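Local coordinates for protein omega transaminase (Pseudomonas sp., PDB 5LHA) that catalyses pyridoxal-phosphate-dependent transfer of an amino group between amines and carbonyl compounds, as an omega transaminase of fold type I held here in its pyridoxamine-phosphate form, at residues Gly146-His158 with Leu220-Gln234. Residues are numbered along the deposited sequence; the frame is centred on the assembly and turned at random.
Sequences GRTRFLSLRNGYH and LGAQTIAALIAEPVQ. With PMP (4'-deoxy-4'-aminopyridoxal-5'-phosphate), chain E.
Leu151 N donates to Ala227 O (3.0 Å) and Leu151 O accepts from Ile229 N (2.9 Å), pairing strand 149-153 in parallel with strand 225-230, their axes at 21°. Arg149 O, by contrast, takes Ala226 N at 2.6 Å and, only weakly, Ala227 N; this one-residue slip between Arg149 and Phe150 is a beta bulge. Thr224 O is gripped twice, by Arg149 N in its carbonyl plane and by Thr148 N from well above it.

Among the polar side chains, Arg147 bends at chi2 (-99°), bringing NH1 back to Ile225 O at 3.2 Å, nearly straight (173°) and within the guanidinium plane; NH2 bonds His257 O. An alanine here would probably leave Ile225 O and His257 O without this donor and remove the cation-pi contact with Trp139. Toward the cofactor, Glu231 OE2 receives Tyr157 N (2.8 Å) from above the carboxylate plane, and Gln234 NE2 donates to Arg154 O (2.9 Å), its OE1 being held by Thr189 OG1.

Apolar contacts add to this: Leu151 CB meets Leu228 CG on one face of the sheet, Phe150 CE1 touches Ala226 CB, and Ile229 CG1 makes a CH-pi contact over the face of the His158 ring, 4.0 Å from its centroid. His158 ND1 is hydrogen-bonded to Asp264 OD2.

These neighbouring parallel strands belong to the large mixed sheet of a fold type I PLP enzyme, whose C-terminal loops deliver Tyr157, His158 and Glu231 to the PMP pocket.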
ATOM      1  N   GLY A 146     -15.228  -5.018   0.707  1.00 29.50           N
ATOM      2  CA  GLY A 146     -14.738  -4.003  -0.211  1.00 31.35           C
ATOM      3  C   GLY A 146     -14.679  -2.607   0.369  1.00 33.85           C
ATOM      4  O   GLY A 146     -14.047  -1.730  -0.233  1.00 36.08           O
ATOM      5  N   ARG A 147     -15.327  -2.383   1.510  1.00 33.90           N
ATOM      6  CA  ARG A 147     -15.406  -1.086   2.182  1.00 34.90           C
ATOM      7  C   ARG A 147     -14.156  -0.872   3.033  1.00 36.74           C
ATOM      8  O   ARG A 147     -14.096  -1.275   4.196  1.00 38.84           O
ATOM      9  CB  ARG A 147     -16.680  -1.031   3.017  1.00 34.29           C
ATOM     10  CG  ARG A 147     -17.959  -1.117   2.184  1.00 33.24           C
ATOM     11  CD  ARG A 147     -18.519   0.272   1.974  1.00 32.61           C
ATOM     12  NE  ARG A 147     -19.945   0.282   1.689  1.00 32.40           N
ATOM     13  CZ  ARG A 147     -20.693   1.380   1.696  1.00 33.46           C
ATOM     14  NH1 ARG A 147     -20.154   2.557   1.988  1.00 33.62           N
ATOM     15  NH2 ARG A 147     -21.980   1.303   1.413  1.00 34.31           N
ATOM     16  N   THR A 148     -13.142  -0.214   2.457  1.00 37.22           N
ATOM     17  CA  THR A 148     -11.837  -0.130   3.109  1.00 35.03           C
ATOM     18  C   THR A 148     -11.253   1.286   3.220  1.00 33.18           C
ATOM     19  O   THR A 148     -10.448   1.566   4.116  1.00 32.62           O
ATOM     20  CB  THR A 148     -10.876  -1.059   2.350  1.00 34.08           C
ATOM     21  OG1 THR A 148      -9.633  -1.187   3.052  1.00 34.77           O
ATOM     22  CG2 THR A 148     -10.624  -0.537   0.962  1.00 33.90           C
ATOM     23  N   ARG A 149     -11.629   2.179   2.314  1.00 31.08           N
ATOM     24  CA  ARG A 149     -11.024   3.499   2.248  1.00 28.40           C
ATOM     25  C   ARG A 149     -11.597   4.438   3.309  1.00 25.98           C
ATOM     26  O   ARG A 149     -12.717   4.266   3.796  1.00 18.57           O
ATOM     27  CB  ARG A 149     -11.223   4.072   0.852  1.00 26.74           C
ATOM     28  CG  ARG A 149     -10.495   3.286  -0.234  1.00 24.34           C
ATOM     29  CD  ARG A 149     -10.958   3.779  -1.582  1.00 22.22           C
ATOM     30  NE  ARG A 149     -10.286   3.116  -2.693  1.00 24.37           N
ATOM     31  CZ  ARG A 149     -10.730   3.131  -3.945  1.00 23.67           C
ATOM     32  NH1 ARG A 149     -11.880   3.727  -4.240  1.00 21.08           N
ATOM     33  NH2 ARG A 149     -10.046   2.513  -4.899  1.00 25.06           N
ATOM     34  N   PHE A 150     -10.818   5.468   3.641  1.00 23.30           N
ATOM     35  CA  PHE A 150     -11.194   6.454   4.647  1.00 22.18           C
ATOM     36  C   PHE A 150     -11.110   7.853   4.045  1.00 19.53           C
ATOM     37  O   PHE A 150     -10.192   8.147   3.277  1.00 20.39           O
ATOM     38  CB  PHE A 150     -10.280   6.387   5.893  1.00 21.63           C
ATOM     39  CG  PHE A 150     -10.304   5.060   6.632  1.00 21.56           C
ATOM     40  CD1 PHE A 150     -11.475   4.562   7.165  1.00 22.19           C
ATOM     41  CD2 PHE A 150      -9.131   4.348   6.842  1.00 20.58           C
ATOM     42  CE1 PHE A 150     -11.483   3.350   7.862  1.00 21.97           C
ATOM     43  CE2 PHE A 150      -9.133   3.150   7.537  1.00 21.41           C
ATOM     44  CZ  PHE A 150     -10.314   2.649   8.047  1.00 20.83           C
ATOM     45  N   LEU A 151     -12.058   8.717   4.397  1.00 19.47           N
ATOM     46  CA  LEU A 151     -12.014  10.123   4.025  1.00 21.74           C
ATOM     47  C   LEU A 151     -11.732  10.983   5.252  1.00 22.86           C
ATOM     48  O   LEU A 151     -12.191  10.681   6.355  1.00 24.85           O
ATOM     49  CB  LEU A 151     -13.336  10.577   3.391  1.00 25.03           C
ATOM     50  CG  LEU A 151     -13.867   9.823   2.165  1.00 26.78           C
ATOM     51  CD1 LEU A 151     -15.221  10.373   1.697  1.00 28.36           C
ATOM     52  CD2 LEU A 151     -12.872   9.833   1.016  1.00 27.61           C
ATOM     53  N   SER A 152     -11.007  12.081   5.046  1.00 21.61           N
ATOM     54  CA  SER A 152     -10.797  13.058   6.108  1.00 22.17           C
ATOM     55  C   SER A 152     -10.584  14.416   5.453  1.00 21.93           C
ATOM     56  O   SER A 152     -10.557  14.538   4.221  1.00 20.50           O
ATOM     57  CB  SER A 152      -9.635  12.666   7.044  1.00 21.90           C
ATOM     58  OG  SER A 152      -8.362  12.698   6.408  1.00 22.34           O
ATOM     59  N   LEU A 153     -10.454  15.439   6.294  1.00 21.22           N
ATOM     60  CA  LEU A 153     -10.438  16.831   5.882  1.00 23.78           C
ATOM     61  C   LEU A 153      -9.039  17.415   6.006  1.00 27.96           C
ATOM     62  O   LEU A 153      -8.248  17.011   6.863  1.00 28.26           O
ATOM     63  CB  LEU A 153     -11.406  17.661   6.735  1.00 24.17           C
ATOM     64  CG  LEU A 153     -12.859  17.176   6.823  1.00 23.42           C
ATOM     65  CD1 LEU A 153     -13.687  18.093   7.718  1.00 22.61           C
ATOM     66  CD2 LEU A 153     -13.458  17.112   5.437  1.00 24.42           C
ATOM     67  N   ARG A 154      -8.752  18.384   5.143  1.00 30.86           N
ATOM     68  CA  ARG A 154      -7.527  19.151   5.267  1.00 33.34           C
ATOM     69  C   ARG A 154      -7.471  19.816   6.631  1.00 34.04           C
ATOM     70  O   ARG A 154      -8.499  20.194   7.201  1.00 34.98           O
ATOM     71  CB  ARG A 154      -7.445  20.205   4.168  1.00 36.00           C
ATOM     72  CG  ARG A 154      -6.852  19.686   2.878  1.00 41.31           C
ATOM     73  CD  ARG A 154      -6.829  20.767   1.812  1.00 45.22           C
ATOM     74  NE  ARG A 154      -5.692  20.616   0.913  1.00 46.77           N
ATOM     75  CZ  ARG A 154      -5.718  19.914  -0.213  1.00 47.29           C
ATOM     76  NH1 ARG A 154      -6.829  19.290  -0.582  1.00 46.39           N
ATOM     77  NH2 ARG A 154      -4.626  19.840  -0.968  1.00 48.22           N
ATOM     78  N   ASN A 155      -6.250  19.930   7.162  1.00 32.38           N
ATOM     79  CA  ASN A 155      -5.988  20.517   8.477  1.00 29.54           C
ATOM     80  C   ASN A 155      -6.602  19.695   9.604  1.00 28.92           C
ATOM     81  O   ASN A 155      -6.586  20.119  10.765  1.00 30.00           O
ATOM     82  CB  ASN A 155      -6.450  21.978   8.528  1.00 29.52           C
ATOM     83  CG  ASN A 155      -5.507  22.905   7.774  1.00 29.76           C
ATOM     84  OD1 ASN A 155      -5.298  22.763   6.569  1.00 28.30           O
ATOM     85  ND2 ASN A 155      -4.928  23.861   8.491  1.00 31.43           N
ATOM     86  N   GLY A 156      -7.168  18.537   9.278  1.00 26.68           N
ATOM     87  CA  GLY A 156      -7.682  17.666  10.314  1.00 24.22           C
ATOM     88  C   GLY A 156      -6.538  16.991  11.052  1.00 23.55           C
ATOM     89  O   GLY A 156      -5.502  16.664  10.475  1.00 22.89           O
ATOM     90  N   TYR A 157      -6.716  16.812  12.356  1.00 23.12           N
ATOM     91  CA  TYR A 157      -5.703  16.163  13.171  1.00 22.40           C
ATOM     92  C   TYR A 157      -6.348  15.066  13.998  1.00 19.73           C
ATOM     93  O   TYR A 157      -7.296  15.324  14.740  1.00 17.96           O
ATOM     94  CB  TYR A 157      -4.975  17.168  14.062  1.00 23.86           C
ATOM     95  CG  TYR A 157      -3.958  16.507  14.941  1.00 24.36           C
ATOM     96  CD1 TYR A 157      -2.762  16.029  14.418  1.00 25.83           C
ATOM     97  CD2 TYR A 157      -4.172  16.387  16.296  1.00 22.39           C
ATOM     98  CE1 TYR A 157      -1.826  15.421  15.232  1.00 24.33           C
ATOM     99  CE2 TYR A 157      -3.242  15.795  17.108  1.00 20.96           C
ATOM    100  CZ  TYR A 157      -2.081  15.313  16.586  1.00 20.19           C
ATOM    101  OH  TYR A 157      -1.172  14.712  17.411  1.00 19.05           O
ATOM    102  N   HIS A 158      -5.787  13.856  13.907  1.00 19.83           N
ATOM    103  CA  HIS A 158      -6.388  12.676  14.511  1.00 20.95           C
ATOM    104  C   HIS A 158      -5.340  11.811  15.212  1.00 22.13           C
ATOM    105  O   HIS A 158      -5.493  10.588  15.299  1.00 21.13           O
ATOM    106  CB  HIS A 158      -7.125  11.861  13.441  1.00 21.47           C
ATOM    107  CG  HIS A 158      -8.062  12.678  12.609  1.00 20.66           C
ATOM    108  ND1 HIS A 158      -9.245  13.182  13.103  1.00 20.80           N
ATOM    109  CD2 HIS A 158      -7.964  13.126  11.336  1.00 20.06           C
ATOM    110  CE1 HIS A 158      -9.848  13.886  12.162  1.00 20.56           C
ATOM    111  NE2 HIS A 158      -9.088  13.869  11.080  1.00 21.11           N
ATOM    112  N   LEU A 220     -14.435   7.297  -6.451  1.00 24.67           N
ATOM    113  CA  LEU A 220     -13.882   6.119  -5.800  1.00 24.61           C
ATOM    114  C   LEU A 220     -14.852   4.946  -5.819  1.00 26.33           C
ATOM    115  O   LEU A 220     -14.426   3.787  -5.758  1.00 27.51           O
ATOM    116  CB  LEU A 220     -13.504   6.455  -4.356  1.00 24.01           C
ATOM    117  CG  LEU A 220     -12.440   7.541  -4.129  1.00 24.56           C
ATOM    118  CD1 LEU A 220     -12.373   7.915  -2.641  1.00 23.93           C
ATOM    119  CD2 LEU A 220     -11.062   7.126  -4.648  1.00 24.02           C
ATOM    120  N   GLY A 221     -16.147   5.223  -5.863  1.00 26.10           N
ATOM    121  CA  GLY A 221     -17.124   4.177  -5.677  1.00 26.71           C
ATOM    122  C   GLY A 221     -17.430   4.049  -4.202  1.00 28.61           C
ATOM    123  O   GLY A 221     -16.571   3.654  -3.410  1.00 27.29           O
ATOM    124  N   ALA A 222     -18.662   4.392  -3.828  1.00 29.25           N
ATOM    125  CA  ALA A 222     -19.058   4.346  -2.429  1.00 29.31           C
ATOM    126  C   ALA A 222     -18.801   2.973  -1.819  1.00 30.45           C
ATOM    127  O   ALA A 222     -18.523   2.868  -0.623  1.00 32.41           O
ATOM    128  CB  ALA A 222     -20.528   4.744  -2.300  1.00 27.97           C
ATOM    129  N   GLN A 223     -18.899   1.912  -2.617  1.00 31.11           N
ATOM    130  CA  GLN A 223     -18.703   0.561  -2.110  1.00 30.55           C
ATOM    131  C   GLN A 223     -17.283   0.282  -1.626  1.00 29.31           C
ATOM    132  O   GLN A 223     -17.046  -0.791  -1.066  1.00 30.55           O
ATOM    133  CB  GLN A 223     -19.103  -0.461  -3.177  1.00 32.39           C
ATOM    134  CG  GLN A 223     -18.228  -0.480  -4.426  1.00 32.64           C
ATOM    135  CD  GLN A 223     -18.600   0.583  -5.457  1.00 32.39           C
ATOM    136  OE1 GLN A 223     -19.418   1.465  -5.195  1.00 33.94           O
ATOM    137  NE2 GLN A 223     -17.980   0.508  -6.631  1.00 27.91           N
ATOM    138  N   THR A 224     -16.333   1.192  -1.824  1.00 28.83           N
ATOM    139  CA  THR A 224     -14.977   0.999  -1.314  1.00 28.64           C
ATOM    140  C   THR A 224     -14.668   1.808  -0.055  1.00 28.64           C
ATOM    141  O   THR A 224     -13.566   1.683   0.486  1.00 27.08           O
ATOM    142  CB  THR A 224     -13.949   1.340  -2.401  1.00 27.00           C
ATOM    143  OG1 THR A 224     -14.027   2.737  -2.726  1.00 25.11           O
ATOM    144  CG2 THR A 224     -14.196   0.513  -3.641  1.00 30.00           C
ATOM    145  N   ILE A 225     -15.609   2.598   0.446  1.00 29.81           N
ATOM    146  CA  ILE A 225     -15.330   3.598   1.473  1.00 30.95           C
ATOM    147  C   ILE A 225     -15.906   3.133   2.807  1.00 31.70           C
ATOM    148  O   ILE A 225     -17.114   2.882   2.926  1.00 33.71           O
ATOM    149  CB  ILE A 225     -15.881   4.973   1.065  1.00 31.81           C
ATOM    150  CG1 ILE A 225     -15.308   5.368  -0.302  1.00 30.23           C
ATOM    151  CG2 ILE A 225     -15.518   6.016   2.108  1.00 32.49           C
ATOM    152  CD1 ILE A 225     -15.923   6.605  -0.901  1.00 30.19           C
ATOM    153  N   ALA A 226     -15.037   3.018   3.815  1.00 32.30           N
ATOM    154  CA  ALA A 226     -15.452   2.538   5.132  1.00 31.90           C
ATOM    155  C   ALA A 226     -16.010   3.663   5.998  1.00 30.96           C
ATOM    156  O   ALA A 226     -17.084   3.515   6.595  1.00 29.87           O
ATOM    157  CB  ALA A 226     -14.280   1.858   5.841  1.00 30.54           C
ATOM    158  N   ALA A 227     -15.310   4.795   6.078  1.00 30.04           N
ATOM    159  CA  ALA A 227     -15.751   5.840   6.987  1.00 29.46           C
ATOM    160  C   ALA A 227     -15.180   7.187   6.574  1.00 30.21           C
ATOM    161  O   ALA A 227     -14.195   7.272   5.833  1.00 28.40           O
ATOM    162  CB  ALA A 227     -15.368   5.514   8.430  1.00 29.59           C
ATOM    163  N   LEU A 228     -15.853   8.237   7.038  1.00 31.63           N
ATOM    164  CA  LEU A 228     -15.371   9.610   6.992  1.00 31.83           C
ATOM    165  C   LEU A 228     -15.149  10.089   8.421  1.00 32.94           C
ATOM    166  O   LEU A 228     -16.035   9.947   9.268  1.00 35.35           O
ATOM    167  CB  LEU A 228     -16.379  10.517   6.276  1.00 32.74           C
ATOM    168  CG  LEU A 228     -16.091  12.002   6.025  1.00 33.52           C
ATOM    169  CD1 LEU A 228     -16.861  12.460   4.796  1.00 35.06           C
ATOM    170  CD2 LEU A 228     -16.464  12.873   7.206  1.00 34.15           C
ATOM    171  N   ILE A 229     -13.986  10.680   8.683  1.00 31.55           N
ATOM    172  CA  ILE A 229     -13.641  11.159  10.016  1.00 30.15           C
ATOM    173  C   ILE A 229     -13.432  12.665   9.973  1.00 29.58           C
ATOM    174  O   ILE A 229     -12.781  13.188   9.060  1.00 31.78           O
ATOM    175  CB  ILE A 229     -12.399  10.432  10.572  1.00 29.39           C
ATOM    176  CG1 ILE A 229     -12.080  10.918  11.985  1.00 28.30           C
ATOM    177  CG2 ILE A 229     -11.209  10.538   9.614  1.00 29.90           C
ATOM    178  CD1 ILE A 229     -11.089  10.042  12.713  1.00 27.41           C
ATOM    179  N   ALA A 230     -13.992  13.362  10.957  1.00 27.85           N
ATOM    180  CA  ALA A 230     -13.914  14.812  10.970  1.00 27.79           C
ATOM    181  C   ALA A 230     -14.102  15.315  12.391  1.00 28.57           C
ATOM    182  O   ALA A 230     -14.847  14.730  13.185  1.00 27.65           O
ATOM    183  CB  ALA A 230     -14.961  15.430  10.034  1.00 28.20           C
ATOM    184  N   GLU A 231     -13.405  16.415  12.702  1.00 29.58           N
ATOM    185  CA  GLU A 231     -13.562  17.088  13.984  1.00 29.82           C
ATOM    186  C   GLU A 231     -14.687  18.104  13.878  1.00 31.08           C
ATOM    187  O   GLU A 231     -14.729  18.869  12.909  1.00 32.23           O
ATOM    188  CB  GLU A 231     -12.283  17.809  14.384  1.00 30.37           C
ATOM    189  CG  GLU A 231     -11.026  16.968  14.420  1.00 30.72           C
ATOM    190  CD  GLU A 231      -9.779  17.820  14.235  1.00 31.44           C
ATOM    191  OE1 GLU A 231      -9.393  18.552  15.169  1.00 32.20           O
ATOM    192  OE2 GLU A 231      -9.210  17.800  13.129  1.00 32.27           O
ATOM    193  N   PRO A 232     -15.609  18.160  14.836  1.00 34.05           N
ATOM    194  CA  PRO A 232     -16.673  19.169  14.735  1.00 36.31           C
ATOM    195  C   PRO A 232     -16.144  20.595  14.749  1.00 36.20           C
ATOM    196  O   PRO A 232     -16.704  21.456  14.065  1.00 36.03           O
ATOM    197  CB  PRO A 232     -17.565  18.855  15.942  1.00 37.75           C
ATOM    198  CG  PRO A 232     -17.325  17.404  16.216  1.00 37.06           C
ATOM    199  CD  PRO A 232     -15.887  17.153  15.872  1.00 35.37           C
ATOM    200  N   VAL A 233     -15.076  20.869  15.494  1.00 37.55           N
ATOM    201  CA  VAL A 233     -14.259  22.066  15.310  1.00 39.43           C
ATOM    202  C   VAL A 233     -12.818  21.591  15.199  1.00 38.99           C
ATOM    203  O   VAL A 233     -12.313  20.914  16.103  1.00 39.09           O
ATOM    204  CB  VAL A 233     -14.414  23.069  16.468  1.00 41.20           C
ATOM    205  CG1 VAL A 233     -13.569  24.314  16.227  1.00 42.01           C
ATOM    206  CG2 VAL A 233     -15.869  23.455  16.658  1.00 43.35           C
ATOM    207  N   GLN A 234     -12.149  21.954  14.111  1.00 38.39           N
ATOM    208  CA  GLN A 234     -10.792  21.475  13.899  1.00 36.77           C
ATOM    209  C   GLN A 234      -9.858  22.225  14.827  1.00 36.01           C
ATOM    210  O   GLN A 234      -9.713  23.443  14.717  1.00 36.31           O
ATOM    211  CB  GLN A 234     -10.377  21.660  12.446  1.00 37.28           C
ATOM    212  CG  GLN A 234     -11.178  20.812  11.507  1.00 37.30           C
ATOM    213  CD  GLN A 234     -10.677  20.905  10.096  1.00 38.28           C
ATOM    214  OE1 GLN A 234     -10.785  21.951   9.465  1.00 39.29           O
ATOM    215  NE2 GLN A 234     -10.121  19.815   9.587  1.00 38.64           N
TER
HETATM  216  N1  PMP E 501      -7.588  13.919  17.603  1.00 22.49           N
HETATM  217  C2  PMP E 501      -7.754  15.206  18.090  1.00 22.12           C
HETATM  218  C2A PMP E 501      -8.829  16.109  17.549  1.00 21.84           C
HETATM  219  C3  PMP E 501      -6.704  15.776  18.795  1.00 24.25           C
HETATM  220  O3  PMP E 501      -6.651  17.132  18.982  1.00 21.07           O
HETATM  221  C4  PMP E 501      -5.693  14.964  19.305  1.00 26.24           C
HETATM  222  C4A PMP E 501      -4.592  15.579  20.142  1.00 27.87           C
HETATM  223  N4A PMP E 501      -4.694  17.023  20.135  1.00 29.55           N
HETATM  224  C5  PMP E 501      -5.693  13.594  19.035  1.00 24.64           C
HETATM  225  C6  PMP E 501      -6.660  13.081  18.171  1.00 23.60           C
HETATM  226  C5A PMP E 501      -4.649  12.696  19.682  1.00 23.74           C
HETATM  227  O4P PMP E 501      -4.756  12.740  21.096  1.00 21.95           O
HETATM  228  P   PMP E 501      -3.607  12.160  22.075  1.00 22.26           P
HETATM  229  O1P PMP E 501      -2.554  13.244  22.207  1.00 17.88           O
HETATM  230  O2P PMP E 501      -4.227  11.895  23.432  1.00 19.92           O
HETATM  231  O3P PMP E 501      -2.961  10.902  21.531  1.00 16.06           O